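Side-chain contact in aphrodisin (Mesocricetus auratus, PDB 1E5P), which is a female hamster pheromone of the lipocalin family that elicits copulatory behaviour in males and probably binds small odorant molecules: residues A[121-124]-A[125-128]. Residues are numbered along the deposited sequence; the frame is centred on the assembly and turned at random. Where two conformers were deposited one is given.
Sequences EENE and ILVQ
Glu124 reaches along the helix surface to Gln128, one turn further on, in helix 120-132, the alpha-helix that packs against the outside of the lipocalin beta-barrel. CB of Glu124 lies 3.2 Å from the backbone N of Ile125, simply because CA and C alone separate them along the chain. The first torsion sets CG anti to the backbone N (chi1 174°), and the chain then bends at chi2 (65°), which brings the carboxylate round toward the following turn. With Gln128 in one of its two conformers, OE2 ends 3.6 Å from CG of Gln128 and 3.8 Å from its CD, so the carboxylate lies against the aliphatic part of the glutamine rather than pairing with its amide; the two flat groups are turned 43° from each other. The same CG lies 3.4 Å from the backbone O of Glu124, touching main chain and side chain of one residue. The second conformer makes these details of the glutamine less certain.

Underneath runs the i to i+4 ladder: the amides of Ile125, Leu126, Val127 and Gln128 bond to the carbonyl oxygens of Glu121, Glu122, Asn123 and Glu124, all fairly straight. The remaining side chains divide by helix face. Leu126, buried, turns to the barrel and packs on Ile109 and Val111 of strand 105-113 and on Leu118 in the preceding loop. Asn123, in one of its two conformers, also touches Leu118. Glu122 directs its carboxylate back toward the start of the helix, where OE1 accepts a hydrogen bond from Thr119 N. Glu124 and Gln128 are on the exposed face. Between these faces Val127 lays its CG2 methyl 3.5 Å from the carbonyl O of Asn123, the same oxygen that receives the N-H of Val127.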
loop_
_atom_site.group_PDB
_atom_site.type_symbol
_atom_site.label_atom_id
_atom_site.label_comp_id
_atom_site.label_asym_id
_atom_site.label_seq_id
_atom_site.Cartn_x
_atom_site.Cartn_y
_atom_site.Cartn_z
ATOM N N GLU A 121 14.696 13.109 -1.321
ATOM C CA GLU A 121 14.855 12.582 0.027
ATOM C C GLU A 121 13.859 11.448 0.299
ATOM O O GLU A 121 14.201 10.458 0.950
ATOM C CB GLU A 121 14.724 13.654 1.111
ATOM C CG GLU A 121 15.927 14.589 1.165
ATOM C CD GLU A 121 15.897 15.625 2.252
ATOM O OE1 GLU A 121 14.952 15.694 3.046
ATOM O OE2 GLU A 121 16.918 16.390 2.318
ATOM N N GLU A 122 12.628 11.617 -0.168
ATOM C CA GLU A 122 11.632 10.528 -0.012
ATOM C C GLU A 122 12.065 9.288 -0.750
ATOM O O GLU A 122 11.894 8.160 -0.277
ATOM C CB GLU A 122 10.279 11.069 -0.473
ATOM C CG GLU A 122 9.706 12.045 0.557
ATOM C CD GLU A 122 8.615 12.927 0.018
ATOM O OE1 GLU A 122 8.348 12.912 -1.210
ATOM O OE2 GLU A 122 8.013 13.653 0.843
ATOM N N ASN A 123 12.644 9.457 -1.961
ATOM C CA ASN A 123 13.173 8.288 -2.671
ATOM C C ASN A 123 14.293 7.636 -1.882
ATOM O O ASN A 123 14.418 6.408 -1.831
ATOM C CB ASN A 123 13.670 8.667 -4.074
ATOM C CG ASN A 123 12.555 8.683 -5.095
ATOM O OD1 ASN A 123 11.779 7.725 -5.176
ATOM N ND2 ASN A 123 12.474 9.762 -5.865
ATOM N N GLU A 124 15.181 8.407 -1.237
ATOM C CA GLU A 124 16.251 7.820 -0.432
ATOM C C GLU A 124 15.665 7.006 0.715
ATOM O O GLU A 124 16.125 5.896 0.998
ATOM C CB GLU A 124 17.180 8.917 0.125
ATOM C CG GLU A 124 18.236 8.402 1.088
ATOM C CD GLU A 124 19.240 7.475 0.423
ATOM O OE1 GLU A 124 19.312 7.441 -0.811
ATOM O OE2 GLU A 124 19.962 6.761 1.151
ATOM N N ILE A 125 14.644 7.528 1.392
ATOM C CA ILE A 125 13.991 6.780 2.481
ATOM C C ILE A 125 13.424 5.462 1.945
ATOM O O ILE A 125 13.542 4.422 2.565
ATOM C CB ILE A 125 12.869 7.612 3.126
ATOM C CG1 ILE A 125 13.503 8.782 3.900
ATOM C CG2 ILE A 125 12.036 6.748 4.061
ATOM C CD1 ILE A 125 12.507 9.753 4.505
ATOM N N LEU A 126 12.793 5.514 0.785
ATOM C CA LEU A 126 12.237 4.303 0.171
ATOM C C LEU A 126 13.331 3.274 -0.127
ATOM O O LEU A 126 13.156 2.083 0.130
ATOM C CB LEU A 126 11.532 4.693 -1.128
ATOM C CG LEU A 126 11.019 3.511 -1.984
ATOM C CD1 LEU A 126 10.014 2.690 -1.199
ATOM C CD2 LEU A 126 10.435 4.080 -3.267
ATOM N N VAL A 127 14.437 3.740 -0.708
ATOM C CA VAL A 127 15.557 2.833 -1.007
ATOM C C VAL A 127 16.093 2.209 0.259
ATOM O O VAL A 127 16.343 0.988 0.246
ATOM C CB VAL A 127 16.646 3.578 -1.805
ATOM C CG1 VAL A 127 17.987 2.870 -1.758
ATOM C CG2 VAL A 127 16.160 3.723 -3.246
ATOM N N GLN A 128 16.237 2.964 1.351
ATOM C CA GLN A 128 16.733 2.425 2.611
ATOM C C GLN A 128 15.781 1.338 3.097
ATOM O O GLN A 128 16.180 0.236 3.506
ATOM C CB GLN A 128 16.997 3.528 3.643
ATOM C CG GLN A 128 18.141 4.471 3.282
ATOM C CD GLN A 128 18.671 5.322 4.420
ATOM O OE1 GLN A 128 19.754 5.108 4.969
ATOM N NE2 GLN A 128 17.904 6.347 4.801
#